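Local structure of TodX (Pseudomonas putida, 3BS0) at residues G18-Y23 with G236-F241; T36-P41 with G140-A145; I333-I338 with G353-Q358. The protein transports toluene, and probably related aromatic hydrocarbons, across the outer membrane as the first step of their biodegradation. All coordinates share one frame; numbering follows the deposited sequence.

Contact 1: G18-Y23 with G236-F241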
loop_
_atom_site.group_PDB
_atom_site.type_symbol
_atom_site.label_atom_id
_atom_site.label_comp_id
_atom_site.label_asym_id
_atom_site.label_seq_id
_atom_site.Cartn_x
_atom_site.Cartn_y
_atom_site.Cartn_z
ATOM N N GLY A 18 5.612 -8.272 10.009
ATOM C CA GLY A 18 6.164 -7.065 9.427
ATOM C C GLY A 18 7.518 -6.710 9.992
ATOM O O GLY A 18 8.058 -5.641 9.724
ATOM N N THR A 19 8.083 -7.618 10.777
ATOM C CA THR A 19 9.389 -7.380 11.369
ATOM C C THR A 19 10.467 -7.532 10.293
ATOM O O THR A 19 10.297 -8.323 9.375
ATOM C CB THR A 19 9.638 -8.363 12.518
ATOM O OG1 THR A 19 10.911 -8.079 13.102
ATOM C CG2 THR A 19 9.616 -9.796 12.026
ATOM N N SER A 20 11.565 -6.781 10.391
ATOM C CA SER A 20 12.613 -6.874 9.369
ATOM C C SER A 20 13.913 -6.121 9.657
ATOM O O SER A 20 14.820 -6.126 8.834
ATOM C CB SER A 20 12.080 -6.340 8.038
ATOM O OG SER A 20 12.233 -4.920 7.957
ATOM N N SER A 21 14.018 -5.472 10.804
ATOM C CA SER A 21 15.214 -4.688 11.104
ATOM C C SER A 21 16.562 -5.405 11.082
ATOM O O SER A 21 17.584 -4.784 10.782
ATOM C CB SER A 21 15.057 -3.990 12.461
ATOM O OG SER A 21 14.910 -4.943 13.494
ATOM N N SER A 22 16.597 -6.698 11.379
ATOM C CA SER A 22 17.902 -7.336 11.401
ATOM C C SER A 22 18.023 -8.850 11.301
ATOM O O SER A 22 18.765 -9.459 12.075
ATOM C CB SER A 22 18.632 -6.861 12.645
ATOM O OG SER A 22 17.727 -6.834 13.742
ATOM N N TYR A 23 17.315 -9.455 10.352
ATOM C CA TYR A 23 17.409 -10.896 10.145
ATOM C C TYR A 23 17.098 -11.211 8.681
ATOM O O TYR A 23 16.318 -10.493 8.054
ATOM C CB TYR A 23 16.471 -11.638 11.106
ATOM C CG TYR A 23 14.996 -11.553 10.809
ATOM C CD1 TYR A 23 14.375 -12.522 10.028
ATOM C CD2 TYR A 23 14.204 -10.536 11.358
ATOM C CE1 TYR A 23 12.996 -12.494 9.803
ATOM C CE2 TYR A 23 12.827 -10.490 11.140
ATOM C CZ TYR A 23 12.226 -11.474 10.360
ATOM O OH TYR A 23 10.871 -11.448 10.109
ATOM N N GLY A 236 19.040 -4.112 14.577
ATOM C CA GLY A 236 18.984 -3.455 13.286
ATOM C C GLY A 236 18.280 -2.109 13.251
ATOM O O GLY A 236 17.532 -1.746 14.161
ATOM N N ALA A 237 18.525 -1.371 12.175
ATOM C CA ALA A 237 17.934 -0.061 11.979
ATOM C C ALA A 237 18.106 0.385 10.528
ATOM O O ALA A 237 19.090 0.034 9.870
ATOM C CB ALA A 237 18.582 0.941 12.918
ATOM N N MET A 238 17.140 1.156 10.037
ATOM C CA MET A 238 17.176 1.658 8.669
ATOM C C MET A 238 16.375 2.950 8.527
ATOM O O MET A 238 15.338 3.126 9.164
ATOM C CB MET A 238 16.595 0.623 7.712
ATOM C CG MET A 238 15.123 0.385 7.930
ATOM S SD MET A 238 14.733 -1.243 8.587
ATOM C CE MET A 238 15.588 -1.269 10.074
ATOM N N TYR A 239 16.861 3.849 7.685
ATOM C CA TYR A 239 16.167 5.097 7.455
ATOM C C TYR A 239 15.664 5.117 6.032
ATOM O O TYR A 239 16.379 4.732 5.117
ATOM C CB TYR A 239 17.096 6.282 7.662
ATOM C CG TYR A 239 16.472 7.583 7.235
ATOM C CD1 TYR A 239 15.372 8.107 7.911
ATOM C CD2 TYR A 239 16.988 8.300 6.157
ATOM C CE1 TYR A 239 14.802 9.332 7.525
ATOM C CE2 TYR A 239 16.426 9.521 5.758
ATOM C CZ TYR A 239 15.340 10.033 6.449
ATOM O OH TYR A 239 14.824 11.256 6.087
ATOM N N ASN A 240 14.435 5.583 5.851
ATOM C CA ASN A 240 13.834 5.645 4.532
ATOM C C ASN A 240 13.649 7.095 4.118
ATOM O O ASN A 240 13.181 7.913 4.906
ATOM C CB ASN A 240 12.490 4.918 4.551
ATOM C CG ASN A 240 12.131 4.330 3.215
ATOM O OD1 ASN A 240 11.298 3.438 3.130
ATOM N ND2 ASN A 240 12.750 4.828 2.163
ATOM N N PHE A 241 14.031 7.404 2.882
ATOM C CA PHE A 241 13.914 8.752 2.338
ATOM C C PHE A 241 12.503 9.071 1.860
ATOM O O PHE A 241 11.752 8.175 1.476
ATOM C CB PHE A 241 14.892 8.934 1.173
ATOM C CG PHE A 241 16.290 9.263 1.604
ATOM C CD1 PHE A 241 17.018 8.378 2.391
ATOM C CD2 PHE A 241 16.877 10.470 1.236
ATOM C CE1 PHE A 241 18.314 8.691 2.808
ATOM C CE2 PHE A 241 18.174 10.793 1.648
ATOM C CZ PHE A 241 18.890 9.897 2.437
#
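Met-238 reaches Ser-21 because its CG is set between the backbone N and the carbonyl carbon (chi1 66°) and its chain bends again at chi2 and chi3, curling the terminal methyl back toward the loop 18-23. That methyl, CE, comes to rest 3.6 Å from CA of Ser-21 and 3.7 Å from its CB, so the methyl end of the thioether meets Ser-21 at CA and CB. Ser-21 OG has a chi1 in the same range, 62°, and is turned to other partners: it receives a weak hydrogen bond from OG of Ser-22 (3.4 Å) and is hydrogen-bonded to OD2 of Asp-298, on strand 293-302. The side-chain contact with Met-238 is thus apolar, while the hydroxyl of the same serine is satisfied elsewhere.

A second approach involves the backbone. The carbonyl O of Ser-21 lies 3.2 Å from CA of Gly-236 in a CA-H...O contact with an angle of 159° at the hydrogen, and the same oxygen takes a weak hydrogen bond from ND2 of Asn-33. Any side chain at Gly-236 would point into the loop, and a CB would clash with this oxygen and with CB of Ser-22; glycine is what lets the chains draw together here. OG of Ser-22 is also near N of Gly-236, at 3.1 Å, but the angle is too poor for a hydrogen bond.

Residues 18-23 belong to the N-terminal segment that, as in other FadL-family barrels, plugs the lumen, and the contact sets this plug against the barrel wall. Strand 233-240 is hydrogen-bonded to strands 214-228 and 280-288, with Gly-236 paired to Gly-284 and Met-238 to Thr-282, while Ser-22 also packs on Thr-226 of strand 214-228.

Contact 2: T36-P41 with G140-A145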
loop_
_atom_site.group_PDB
_atom_site.type_symbol
_atom_site.label_atom_id
_atom_site.label_comp_id
_atom_site.label_asym_id
_atom_site.label_seq_id
_atom_site.Cartn_x
_atom_site.Cartn_y
_atom_site.Cartn_z
ATOM N N THR A 36 20.432 -6.371 5.732
ATOM C CA THR A 36 20.206 -7.750 6.136
ATOM C C THR A 36 20.563 -8.726 5.021
ATOM O O THR A 36 20.590 -9.931 5.249
ATOM C CB THR A 36 18.736 -8.024 6.533
ATOM O OG1 THR A 36 17.862 -7.439 5.558
ATOM C CG2 THR A 36 18.430 -7.485 7.923
ATOM N N LEU A 37 20.837 -8.218 3.824
ATOM C CA LEU A 37 21.158 -9.106 2.721
ATOM C C LEU A 37 22.482 -9.825 2.950
ATOM O O LEU A 37 22.765 -10.850 2.316
ATOM C CB LEU A 37 21.205 -8.338 1.394
ATOM C CG LEU A 37 19.882 -7.775 0.865
ATOM C CD1 LEU A 37 20.172 -7.001 -0.407
ATOM C CD2 LEU A 37 18.863 -8.897 0.613
ATOM N N SER A 38 23.292 -9.299 3.863
ATOM C CA SER A 38 24.577 -9.924 4.142
ATOM C C SER A 38 24.401 -11.194 4.961
ATOM O O SER A 38 25.351 -11.959 5.147
ATOM C CB SER A 38 25.513 -8.948 4.847
ATOM O OG SER A 38 26.157 -8.110 3.909
ATOM N N PHE A 39 23.180 -11.426 5.432
ATOM C CA PHE A 39 22.882 -12.629 6.198
ATOM C C PHE A 39 22.408 -13.698 5.219
ATOM O O PHE A 39 21.923 -14.758 5.614
ATOM C CB PHE A 39 21.763 -12.392 7.219
ATOM C CG PHE A 39 22.000 -11.240 8.152
ATOM C CD1 PHE A 39 23.259 -10.675 8.299
ATOM C CD2 PHE A 39 20.945 -10.710 8.883
ATOM C CE1 PHE A 39 23.457 -9.589 9.160
ATOM C CE2 PHE A 39 21.137 -9.635 9.739
ATOM C CZ PHE A 39 22.391 -9.071 9.876
ATOM N N ALA A 40 22.526 -13.417 3.932
ATOM C CA ALA A 40 22.077 -14.380 2.940
ATOM C C ALA A 40 23.065 -15.529 2.752
ATOM O O ALA A 40 24.281 -15.354 2.886
ATOM C CB ALA A 40 21.839 -13.685 1.608
ATOM N N PRO A 41 22.544 -16.728 2.438
ATOM C CA PRO A 41 23.419 -17.877 2.233
ATOM C C PRO A 41 24.336 -17.621 1.044
ATOM O O PRO A 41 23.963 -16.926 0.095
ATOM C CB PRO A 41 22.440 -19.024 2.000
ATOM C CG PRO A 41 21.243 -18.346 1.425
ATOM C CD PRO A 41 21.132 -17.099 2.247
ATOM N N GLY A 140 20.109 -1.878 -5.256
ATOM C CA GLY A 140 20.756 -1.742 -3.968
ATOM C C GLY A 140 21.968 -2.612 -3.770
ATOM O O GLY A 140 22.253 -3.482 -4.576
ATOM N N PHE A 141 22.676 -2.368 -2.675
ATOM C CA PHE A 141 23.875 -3.118 -2.341
ATOM C C PHE A 141 23.946 -3.337 -0.839
ATOM O O PHE A 141 23.130 -2.827 -0.077
ATOM C CB PHE A 141 25.112 -2.346 -2.781
ATOM C CG PHE A 141 25.399 -1.139 -1.941
ATOM C CD1 PHE A 141 26.023 -1.264 -0.702
ATOM C CD2 PHE A 141 25.015 0.121 -2.365
ATOM C CE1 PHE A 141 26.258 -0.150 0.098
ATOM C CE2 PHE A 141 25.245 1.236 -1.574
ATOM C CZ PHE A 141 25.867 1.099 -0.341
ATOM N N SER A 142 24.952 -4.088 -0.424
ATOM C CA SER A 142 25.158 -4.374 0.983
ATOM C C SER A 142 26.619 -4.760 1.181
ATOM O O SER A 142 27.175 -5.532 0.401
ATOM C CB SER A 142 24.250 -5.514 1.433
ATOM O OG SER A 142 24.232 -5.607 2.844
ATOM N N TYR A 143 27.235 -4.202 2.218
ATOM C CA TYR A 143 28.632 -4.477 2.524
ATOM C C TYR A 143 28.786 -4.987 3.946
ATOM O O TYR A 143 28.244 -4.410 4.886
ATOM C CB TYR A 143 29.485 -3.215 2.348
ATOM C CG TYR A 143 30.968 -3.480 2.488
ATOM C CD1 TYR A 143 31.610 -4.392 1.654
ATOM C CD2 TYR A 143 31.730 -2.835 3.465
ATOM C CE1 TYR A 143 32.977 -4.662 1.787
ATOM C CE2 TYR A 143 33.102 -3.101 3.610
ATOM C CZ TYR A 143 33.719 -4.018 2.767
ATOM O OH TYR A 143 35.062 -4.321 2.910
ATOM N N GLN A 144 29.510 -6.088 4.092
ATOM C CA GLN A 144 29.780 -6.655 5.403
ATOM C C GLN A 144 31.106 -5.992 5.764
ATOM O O GLN A 144 32.169 -6.598 5.649
ATOM C CB GLN A 144 29.943 -8.174 5.299
ATOM C CG GLN A 144 30.176 -8.887 6.613
ATOM C CD GLN A 144 28.892 -9.331 7.281
ATOM O OE1 GLN A 144 28.148 -10.150 6.740
ATOM N NE2 GLN A 144 28.627 -8.795 8.470
ATOM N N ALA A 145 31.023 -4.731 6.177
ATOM C CA ALA A 145 32.195 -3.933 6.525
ATOM C C ALA A 145 33.116 -4.516 7.585
ATOM O O ALA A 145 34.318 -4.220 7.584
ATOM C CB ALA A 145 31.771 -2.527 6.934
#
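Ser-38 and Ser-142 supply the polar link between the segments, a weak hydrogen bond of 3.3 Å between their OG atoms in which either hydroxyl could be the donor. OG of Ser-142 is also within hydrogen-bonding reach of the carbonyl oxygens of Phe-151 and Pro-34, which must share or compete for its one proton. This buried hydroxyl sits where the barrel strand, the adjoining strand and the loop before residues 36-41 meet.

Van der Waals contacts flank that link. The chain of Gln-144 leaves the backbone extended but bends at chi2 (90°), which carries its amide end over to Ser-38, where OE1 sits 3.5 Å from CB. On the other flank CB of Leu-37 meets CB of Ser-142 at 4.2 Å.

Local backbone bonds shape both partners. A 3-10 turn, closed by Phe-39 N to Thr-36 O at 3.0 Å, presents Leu-37 and Ser-38 to the strand. Opposite them, Gln-144 is the centre of an inverse gamma turn, with a weak bond from Ala-145 N to Tyr-143 O.

The 3-10 turn is part of the N-terminal plug and abuts the end of strand 129-143, which lies between strands 93-108 and 151-169. Arg-94 of the former touches Ser-38 and Ser-142, and Thr-150 packs on Ser-38 and Gln-144.

Contact 3: I333-I338 with G353-Q358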
loop_
_atom_site.group_PDB
_atom_site.type_symbol
_atom_site.label_atom_id
_atom_site.label_comp_id
_atom_site.label_asym_id
_atom_site.label_seq_id
_atom_site.Cartn_x
_atom_site.Cartn_y
_atom_site.Cartn_z
ATOM N N ILE A 333 2.934 8.102 12.598
ATOM C CA ILE A 333 2.389 6.844 13.115
ATOM C C ILE A 333 3.494 5.970 13.708
ATOM O O ILE A 333 4.661 6.101 13.352
ATOM C CB ILE A 333 1.655 6.032 12.013
ATOM C CG1 ILE A 333 1.221 4.675 12.575
ATOM C CG2 ILE A 333 2.551 5.849 10.803
ATOM C CD1 ILE A 333 0.684 3.710 11.542
ATOM N N THR A 334 3.124 5.075 14.616
ATOM C CA THR A 334 4.103 4.198 15.235
ATOM C C THR A 334 3.661 2.742 15.183
ATOM O O THR A 334 2.541 2.393 15.563
ATOM C CB THR A 334 4.354 4.610 16.689
ATOM O OG1 THR A 334 4.844 5.955 16.713
ATOM C CG2 THR A 334 5.382 3.695 17.339
ATOM N N VAL A 335 4.563 1.889 14.715
ATOM C CA VAL A 335 4.270 0.474 14.591
ATOM C C VAL A 335 5.175 -0.399 15.474
ATOM O O VAL A 335 6.397 -0.225 15.501
ATOM C CB VAL A 335 4.423 0.043 13.127
ATOM C CG1 VAL A 335 3.578 -1.192 12.857
ATOM C CG2 VAL A 335 4.038 1.195 12.212
ATOM N N ALA A 336 4.553 -1.332 16.195
ATOM C CA ALA A 336 5.263 -2.258 17.076
ATOM C C ALA A 336 5.000 -3.682 16.589
ATOM O O ALA A 336 3.856 -4.139 16.583
ATOM C CB ALA A 336 4.782 -2.091 18.512
ATOM N N SER A 337 6.062 -4.380 16.199
ATOM C CA SER A 337 5.943 -5.733 15.672
ATOM C C SER A 337 6.818 -6.789 16.351
ATOM O O SER A 337 7.931 -6.511 16.786
ATOM C CB SER A 337 6.256 -5.704 14.175
ATOM O OG SER A 337 6.410 -7.009 13.651
ATOM N N ILE A 338 6.292 -8.004 16.437
ATOM C CA ILE A 338 7.009 -9.130 17.020
ATOM C C ILE A 338 6.784 -10.358 16.132
ATOM O O ILE A 338 5.674 -10.578 15.626
ATOM C CB ILE A 338 6.523 -9.453 18.456
ATOM C CG1 ILE A 338 7.246 -10.708 18.966
ATOM C CG2 ILE A 338 5.006 -9.642 18.475
ATOM C CD1 ILE A 338 6.753 -11.227 20.301
ATOM N N GLY A 353 3.299 -14.053 13.814
ATOM C CA GLY A 353 3.590 -12.772 14.426
ATOM C C GLY A 353 2.399 -11.863 14.661
ATOM O O GLY A 353 1.245 -12.237 14.435
ATOM N N TYR A 354 2.699 -10.644 15.102
ATOM C CA TYR A 354 1.681 -9.649 15.396
ATOM C C TYR A 354 2.217 -8.231 15.211
ATOM O O TYR A 354 3.380 -7.955 15.509
ATOM C CB TYR A 354 1.205 -9.819 16.838
ATOM C CG TYR A 354 0.253 -8.741 17.307
ATOM C CD1 TYR A 354 -1.037 -8.649 16.779
ATOM C CD2 TYR A 354 0.634 -7.822 18.289
ATOM C CE1 TYR A 354 -1.935 -7.668 17.225
ATOM C CE2 TYR A 354 -0.248 -6.838 18.739
ATOM C CZ TYR A 354 -1.534 -6.769 18.204
ATOM O OH TYR A 354 -2.425 -5.818 18.652
ATOM N N SER A 355 1.364 -7.334 14.721
ATOM C CA SER A 355 1.748 -5.937 14.530
ATOM C C SER A 355 0.713 -5.011 15.177
ATOM O O SER A 355 -0.465 -5.361 15.293
ATOM C CB SER A 355 1.879 -5.606 13.045
ATOM O OG SER A 355 2.409 -4.302 12.886
ATOM N N TYR A 356 1.156 -3.826 15.588
ATOM C CA TYR A 356 0.277 -2.868 16.247
ATOM C C TYR A 356 0.541 -1.455 15.760
ATOM O O TYR A 356 1.639 -0.926 15.926
ATOM C CB TYR A 356 0.499 -2.946 17.758
ATOM C CG TYR A 356 -0.605 -2.363 18.610
ATOM C CD1 TYR A 356 -0.653 -2.636 19.978
ATOM C CD2 TYR A 356 -1.603 -1.551 18.063
ATOM C CE1 TYR A 356 -1.667 -2.122 20.783
ATOM C CE2 TYR A 356 -2.622 -1.029 18.862
ATOM C CZ TYR A 356 -2.646 -1.322 20.222
ATOM O OH TYR A 356 -3.651 -0.830 21.027
ATOM N N ALA A 357 -0.475 -0.847 15.159
ATOM C CA ALA A 357 -0.372 0.512 14.640
ATOM C C ALA A 357 -1.104 1.491 15.551
ATOM O O ALA A 357 -1.716 1.090 16.543
ATOM C CB ALA A 357 -0.955 0.575 13.233
ATOM N N GLN A 358 -1.035 2.775 15.211
ATOM C CA GLN A 358 -1.693 3.811 15.999
ATOM C C GLN A 358 -1.685 5.144 15.264
ATOM O O GLN A 358 -0.665 5.829 15.213
ATOM C CB GLN A 358 -0.996 3.974 17.351
ATOM C CG GLN A 358 -1.950 4.236 18.509
ATOM C CD GLN A 358 -1.242 4.243 19.855
ATOM O OE1 GLN A 358 -1.856 3.983 20.900
ATOM N NE2 GLN A 358 0.054 4.551 19.839
#
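Strands 333-338 and 353-356 run antiparallel, their directions 167° apart and their axes 4.6 Å from each other at closest, with hydrogen-bonded pairs Ala-336/Tyr-356 and Ile-338/Tyr-354 on either side of the non-hydrogen-bonded pair Ser-337/Ser-355.

On the face carrying Ser-337 and Ser-355, CG1 of Val-335 lies 3.3 Å from OG of Ser-355. Ile-333 is fully extended, CG1 anti to the backbone N (chi1 175°), and this sends its CD1 to within 3.9 Å of CB of Ala-357 while CG1 passes beside the carbonyl O of Gln-358. The same side chain also touches Trp-304 and Tyr-373. Cutting it back to an alanine here removes CD1 and would probably leave the methyl of Ala-357 without its apolar partner and open a gap beside these two rings.

The two strands form a beta hairpin of the FadL-type barrel wall, hydrogen-bonded to strand 293-302 on one side and strand 376-385 on the other. The serine face is turned to the lumen, where OG of Ser-337 is hydrogen-bonded to O of Gly-17 and Val-335 touches Leu-6. Ala-336, Ile-338 and the tyrosines occupy the outer face. There the side chains of Ile-338 and Tyr-354 cross obliquely, CG2 of the isoleucine 4.1 Å from CB of Tyr-354. OH of Tyr-354 lies over one face of the Tyr-356 ring, 3.8 Å above its plane and offset toward the rim, and this ring also makes a cation-pi interaction with Arg-376.

Both bonds of Ile-338/Tyr-354 are good, Ile-338 N to Tyr-354 O being 3.1 Å long, whereas in the other pair Ala-336 N to Tyr-356 O is sound and Tyr-356 N to Ala-336 O weak. Past Tyr-356 the regular pairing gives way: the carbonyl O of Thr-334 faces CA of Ala-357 at 3.6 Å in a CA-H...O contact.

Contacts 1 and 2 join the N-terminal plug to the barrel at two places, and contact 3 belongs to the wall itself. The centre of contact 1 is about 13 Å from that of each of the others, whereas contacts 2 and 3 have centres about 26 Å apart and nearest atoms about 13 Å apart, and do not touch. Within the plug, O of Ser-22 packs on CE2 of Phe-39 at 3.3 Å, linking contacts 1 and 2; toward contact 3, N of Thr-19 packs against OG of Ser-337 at 3.4 Å. In contact 3, the side chain of Ile-333 is about 13 Å from a bound C8E detergent molecule.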